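Local coordinates for aminopeptidase-like protein (Chaetomium thermophilum, PDB 5JM6), which probably acts as a zinc-dependent aminopeptidase of the M18 family, as a dodecamer linked to the Cvt pathway of selective autophagy, at residues 113-118 against 328-333; 193-198 against 263-268. All coordinates share one frame; numbering follows the deposited sequence.

In the fold
The two contacts belong to different sheets of the fold. Contact 1 joins neighbouring strands inside the large mixed sheet of the part that also carries the zinc ligands; it is buried, and five backbone hydrogen bonds define it. Contact 2 lies between those strands in sequence, in the six-stranded antiparallel sheet, where a helix rests on strand 190-196, outermost in its sheet within this chain. It is only partly buried, its firm contacts are aliphatic, and a neighbouring subunit reaches its margin. The centres of contact 1 and contact 2 are about 36 Å apart. Contact 1 therefore builds a sheet from within, whereas contact 2 attaches a helix to a sheet face.

Contact 1 of 2, residues 113-118 against 328-333; sequences IAFTVG and GVIKLV
A114 to V117 run antiparallel to I330 to V333, at 167° and 4.6 Å between the short strand axes, as neighbours in the mixed central sheet of the M18 zinc-peptidase fold. A114 and V333 form one hydrogen-bonded pair, with V333 N 2.8 Å from A114 O; T116 and K331 form the next. The non-hydrogen-bonded pairs, F115 with L332 and V117 with I330, share one face of the sheet, where F115, V117 and L332 touch helix 353-368 and I330 meets Y121. L332 CB meets F115 CB at 3.8 Å, and L332 CG, anti to the backbone N (chi1 -175°), lies 3.9 Å from I113 CG2. Cut back to an alanine here, the side chain would keep CB against F115 but is likely to leave a gap beside I113 and L354. The F115 ring leads away from the partner strand, while its CB lies alongside I330 CG2. On the other face V333 and A114 pack on L318 of helix 305-320. T116 OG1 rests 3.7 Å from K331 CB; the extended lysine carries NZ to K322 O, D327 and D508. G118 N donates to V329 O at 3.2 Å, the donor standing 31° out of the carbonyl plane.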
loop_
_atom_site.group_PDB
_atom_site.type_symbol
_atom_site.label_atom_id
_atom_site.label_comp_id
_atom_site.label_asym_id
_atom_site.label_seq_id
_atom_site.Cartn_x
_atom_site.Cartn_y
_atom_site.Cartn_z
ATOM N N ILE A 113 13.439 53.808 -11.158
ATOM C CA ILE A 113 14.803 53.976 -10.679
ATOM C C ILE A 113 15.037 55.442 -10.347
ATOM O O ILE A 113 14.929 56.299 -11.220
ATOM C CB ILE A 113 15.835 53.518 -11.727
ATOM C CG1 ILE A 113 15.703 52.018 -11.989
ATOM C CG2 ILE A 113 17.248 53.869 -11.282
ATOM C CD1 ILE A 113 16.509 51.541 -13.174
ATOM N N ALA A 114 15.349 55.726 -9.087
ATOM C CA ALA A 114 15.614 57.093 -8.652
ATOM C C ALA A 114 17.036 57.215 -8.125
ATOM O O ALA A 114 17.540 56.301 -7.471
ATOM C CB ALA A 114 14.615 57.517 -7.589
ATOM N N PHE A 115 17.686 58.338 -8.409
ATOM C CA PHE A 115 19.063 58.526 -7.975
ATOM C C PHE A 115 19.438 59.990 -7.780
ATOM O O PHE A 115 18.832 60.886 -8.371
ATOM C CB PHE A 115 20.030 57.871 -8.972
ATOM C CG PHE A 115 19.969 58.452 -10.359
ATOM C CD1 PHE A 115 18.998 58.041 -11.257
ATOM C CD2 PHE A 115 20.895 59.399 -10.769
ATOM C CE1 PHE A 115 18.943 58.571 -12.535
ATOM C CE2 PHE A 115 20.847 59.932 -12.046
ATOM C CZ PHE A 115 19.869 59.519 -12.928
ATOM N N THR A 116 20.434 60.219 -6.929
ATOM C CA THR A 116 21.024 61.539 -6.753
ATOM C C THR A 116 22.503 61.490 -7.105
ATOM O O THR A 116 23.204 60.539 -6.759
ATOM C CB THR A 116 20.876 62.063 -5.313
ATOM O OG1 THR A 116 21.778 61.359 -4.450
ATOM C CG2 THR A 116 19.453 61.883 -4.820
ATOM N N VAL A 117 22.969 62.525 -7.792
ATOM C CA VAL A 117 24.362 62.623 -8.197
ATOM C C VAL A 117 25.116 63.509 -7.212
ATOM O O VAL A 117 24.752 64.665 -7.022
ATOM C CB VAL A 117 24.490 63.199 -9.618
ATOM C CG1 VAL A 117 25.924 63.097 -10.112
ATOM C CG2 VAL A 117 23.533 62.487 -10.567
ATOM N N GLY A 118 26.150 62.969 -6.577
ATOM C CA GLY A 118 26.931 63.742 -5.626
ATOM C C GLY A 118 27.575 64.955 -6.272
ATOM O O GLY A 118 27.897 64.932 -7.458
ATOM N N GLY A 328 30.955 61.957 -3.472
ATOM C CA GLY A 328 31.492 61.701 -4.794
ATOM C C GLY A 328 30.784 60.591 -5.540
ATOM O O GLY A 328 31.042 60.379 -6.723
ATOM N N VAL A 329 29.891 59.877 -4.862
ATOM C CA VAL A 329 29.215 58.764 -5.506
ATOM C C VAL A 329 27.805 59.128 -5.950
ATOM O O VAL A 329 27.282 60.187 -5.606
ATOM C CB VAL A 329 29.131 57.542 -4.565
ATOM C CG1 VAL A 329 30.513 57.167 -4.067
ATOM C CG2 VAL A 329 28.195 57.830 -3.397
ATOM N N ILE A 330 27.187 58.208 -6.681
ATOM C CA ILE A 330 25.785 58.315 -7.046
ATOM C C ILE A 330 25.002 57.419 -6.099
ATOM O O ILE A 330 25.391 56.277 -5.854
ATOM C CB ILE A 330 25.532 57.901 -8.515
ATOM C CG1 ILE A 330 26.095 58.953 -9.474
ATOM C CG2 ILE A 330 24.047 57.692 -8.773
ATOM C CD1 ILE A 330 25.984 58.570 -10.937
ATOM N N LYS A 331 23.918 57.947 -5.541
ATOM C CA LYS A 331 23.066 57.175 -4.648
ATOM C C LYS A 331 21.779 56.814 -5.370
ATOM O O LYS A 331 21.041 57.694 -5.800
ATOM C CB LYS A 331 22.771 57.958 -3.372
ATOM C CG LYS A 331 24.005 58.233 -2.540
ATOM C CD LYS A 331 23.719 59.248 -1.457
ATOM C CE LYS A 331 25.003 59.683 -0.777
ATOM N NZ LYS A 331 24.728 60.465 0.455
ATOM N N LEU A 332 21.514 55.518 -5.488
ATOM C CA LEU A 332 20.481 55.028 -6.391
ATOM C C LEU A 332 19.593 53.969 -5.742
ATOM O O LEU A 332 20.070 53.119 -4.992
ATOM C CB LEU A 332 21.138 54.464 -7.659
ATOM C CG LEU A 332 20.310 53.966 -8.849
ATOM C CD1 LEU A 332 21.110 54.127 -10.136
ATOM C CD2 LEU A 332 19.879 52.512 -8.676
ATOM N N VAL A 333 18.301 54.027 -6.044
ATOM C CA VAL A 333 17.366 52.985 -5.640
ATOM C C VAL A 333 16.605 52.489 -6.866
ATOM O O VAL A 333 16.080 53.286 -7.646
ATOM C CB VAL A 333 16.366 53.479 -4.575
ATOM C CG1 VAL A 333 15.419 52.357 -4.175
ATOM C CG2 VAL A 333 17.103 54.014 -3.356
#

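Contact 2 of 2, residues 193-198 against 263-268; sequences KLVKVD and KLILSQ
V195 of strand 190-196 and V197 just along the chain meet L264, I265 and Q268 of helix 259-268, the short axes of strand 193-196 and helix 263-268 passing 8.7 Å apart with their directions at 120°. The backbones come nearest at V195 and Q268, whose CA atoms are 6.8 Å apart, in a helix-on-sheet arrangement held mainly by aliphatic side chains. V195 points at the helix and places both methyls against it. Its CG2, anti to the backbone N, sits 3.7 Å from Q268 CB and so presses on the root of that side chain. The same methyl lies 3.8 Å from I265 CD1, while V195 CG1 touches the same I265 atom from its own branch. I265 does not leave its helix straight toward the strand; a turn at chi2 (-56°) swings CD1 across, and the two side chains meet at about a right angle. V195 CG2 thus touches both I265 and Q268. Further along, V197 offers both methyls to L264 CD2, the closer being CG2 at 3.8 Å, again crossing nearly at right angles. On the helix itself S267 OG donates to L264 O at 3.3 Å, giving that carbonyl a side-chain partner within the helix. Strand 174-183 pairs with strand 190-196 and joins the packing through V180, which touches both V195 and I265; L282 and W280 of strand 277-286 extend the same apolar layer. K196 turns the other way, onto H70 of helix 68-81, where L194 also packs, so strand 190-196 is held between two helices, and L295 of a second subunit packs on L264.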
loop_
_atom_site.group_PDB
_atom_site.type_symbol
_atom_site.label_atom_id
_atom_site.label_comp_id
_atom_site.label_asym_id
_atom_site.label_seq_id
_atom_site.Cartn_x
_atom_site.Cartn_y
_atom_site.Cartn_z
ATOM N N LYS A 193 -4.989 55.221 -16.784
ATOM C CA LYS A 193 -5.501 55.825 -15.557
ATOM C C LYS A 193 -5.566 54.794 -14.432
ATOM O O LYS A 193 -5.756 53.604 -14.680
ATOM C CB LYS A 193 -6.886 56.437 -15.790
ATOM C CG LYS A 193 -7.055 57.142 -17.134
ATOM C CD LYS A 193 -6.226 58.417 -17.237
ATOM C CE LYS A 193 -6.891 59.583 -16.527
ATOM N NZ LYS A 193 -8.332 59.693 -16.886
ATOM N N LEU A 194 -5.409 55.260 -13.195
ATOM C CA LEU A 194 -5.474 54.388 -12.025
ATOM C C LEU A 194 -6.884 54.366 -11.449
ATOM O O LEU A 194 -7.600 55.366 -11.493
ATOM C CB LEU A 194 -4.486 54.834 -10.945
ATOM C CG LEU A 194 -2.981 54.825 -11.223
ATOM C CD1 LEU A 194 -2.224 55.120 -9.934
ATOM C CD2 LEU A 194 -2.522 53.508 -11.833
ATOM N N VAL A 195 -7.283 53.215 -10.919
ATOM C CA VAL A 195 -8.621 53.054 -10.374
ATOM C C VAL A 195 -8.587 52.174 -9.126
ATOM O O VAL A 195 -7.699 51.335 -8.965
ATOM C CB VAL A 195 -9.583 52.456 -11.426
ATOM C CG1 VAL A 195 -9.345 50.965 -11.590
ATOM C CG2 VAL A 195 -11.030 52.727 -11.047
ATOM N N LYS A 196 -9.515 52.425 -8.211
ATOM C CA LYS A 196 -9.640 51.615 -7.012
ATOM C C LYS A 196 -11.074 51.660 -6.501
ATOM O O LYS A 196 -11.670 52.732 -6.441
ATOM C CB LYS A 196 -8.679 52.141 -5.952
ATOM C CG LYS A 196 -8.210 51.140 -4.928
ATOM C CD LYS A 196 -7.538 51.875 -3.781
ATOM C CE LYS A 196 -6.702 53.047 -4.285
ATOM N NZ LYS A 196 -6.602 54.117 -3.254
ATOM N N VAL A 197 -11.615 50.527 -6.069
ATOM C CA VAL A 197 -12.933 50.550 -5.445
ATOM C C VAL A 197 -12.730 50.535 -3.932
ATOM O O VAL A 197 -11.923 49.763 -3.413
ATOM C CB VAL A 197 -13.822 49.377 -5.911
ATOM C CG1 VAL A 197 -15.136 49.370 -5.147
ATOM C CG2 VAL A 197 -14.089 49.481 -7.408
ATOM N N ASP A 198 -13.454 51.408 -3.237
ATOM C CA ASP A 198 -13.175 51.714 -1.835
ATOM C C ASP A 198 -13.878 50.799 -0.835
ATOM O O ASP A 198 -13.742 50.980 0.375
ATOM C CB ASP A 198 -13.555 53.167 -1.541
ATOM C CG ASP A 198 -12.726 54.156 -2.336
ATOM O OD1 ASP A 198 -11.554 53.842 -2.634
ATOM O OD2 ASP A 198 -13.246 55.242 -2.665
ATOM N N LYS A 263 -19.413 49.567 -15.301
ATOM C CA LYS A 263 -20.094 50.801 -14.918
ATOM C C LYS A 263 -19.467 51.408 -13.672
ATOM O O LYS A 263 -19.363 52.628 -13.553
ATOM C CB LYS A 263 -21.582 50.565 -14.665
ATOM C CG LYS A 263 -22.370 50.027 -15.838
ATOM C CD LYS A 263 -23.828 49.879 -15.439
ATOM C CE LYS A 263 -24.423 48.588 -15.964
ATOM N NZ LYS A 263 -25.715 48.268 -15.296
ATOM N N LEU A 264 -19.061 50.551 -12.741
ATOM C CA LEU A 264 -18.440 51.024 -11.514
ATOM C C LEU A 264 -17.111 51.693 -11.843
ATOM O O LEU A 264 -16.815 52.774 -11.343
ATOM C CB LEU A 264 -18.244 49.874 -10.523
ATOM C CG LEU A 264 -18.109 50.284 -9.054
ATOM C CD1 LEU A 264 -19.363 51.011 -8.596
ATOM C CD2 LEU A 264 -17.840 49.075 -8.173
ATOM N N ILE A 265 -16.328 51.057 -12.710
ATOM C CA ILE A 265 -15.040 51.606 -13.123
ATOM C C ILE A 265 -15.207 52.910 -13.914
ATOM O O ILE A 265 -14.424 53.845 -13.739
ATOM C CB ILE A 265 -14.239 50.580 -13.962
ATOM C CG1 ILE A 265 -13.879 49.357 -13.112
ATOM C CG2 ILE A 265 -12.983 51.211 -14.547
ATOM C CD1 ILE A 265 -13.109 49.679 -11.846
ATOM N N LEU A 266 -16.229 52.987 -14.765
ATOM C CA LEU A 266 -16.440 54.191 -15.572
ATOM C C LEU A 266 -16.776 55.416 -14.724
ATOM O O LEU A 266 -16.365 56.528 -15.051
ATOM C CB LEU A 266 -17.551 53.983 -16.606
ATOM C CG LEU A 266 -17.315 53.148 -17.867
ATOM C CD1 LEU A 266 -18.654 52.770 -18.477
ATOM C CD2 LEU A 266 -16.469 53.902 -18.881
ATOM N N SER A 267 -17.533 55.223 -13.648
ATOM C CA SER A 267 -17.897 56.350 -12.796
ATOM C C SER A 267 -16.673 56.863 -12.043
ATOM O O SER A 267 -16.493 58.071 -11.896
ATOM C CB SER A 267 -19.005 55.966 -11.814
ATOM O OG SER A 267 -18.466 55.495 -10.592
ATOM N N GLN A 268 -15.832 55.940 -11.578
ATOM C CA GLN A 268 -14.606 56.302 -10.867
ATOM C C GLN A 268 -13.697 57.159 -11.735
ATOM O O GLN A 268 -12.982 58.026 -11.238
ATOM C CB GLN A 268 -13.839 55.056 -10.421
ATOM C CG GLN A 268 -14.651 54.051 -9.637
ATOM C CD GLN A 268 -14.610 54.297 -8.147
ATOM O OE1 GLN A 268 -13.642 54.848 -7.623
ATOM N NE2 GLN A 268 -15.663 53.885 -7.452
#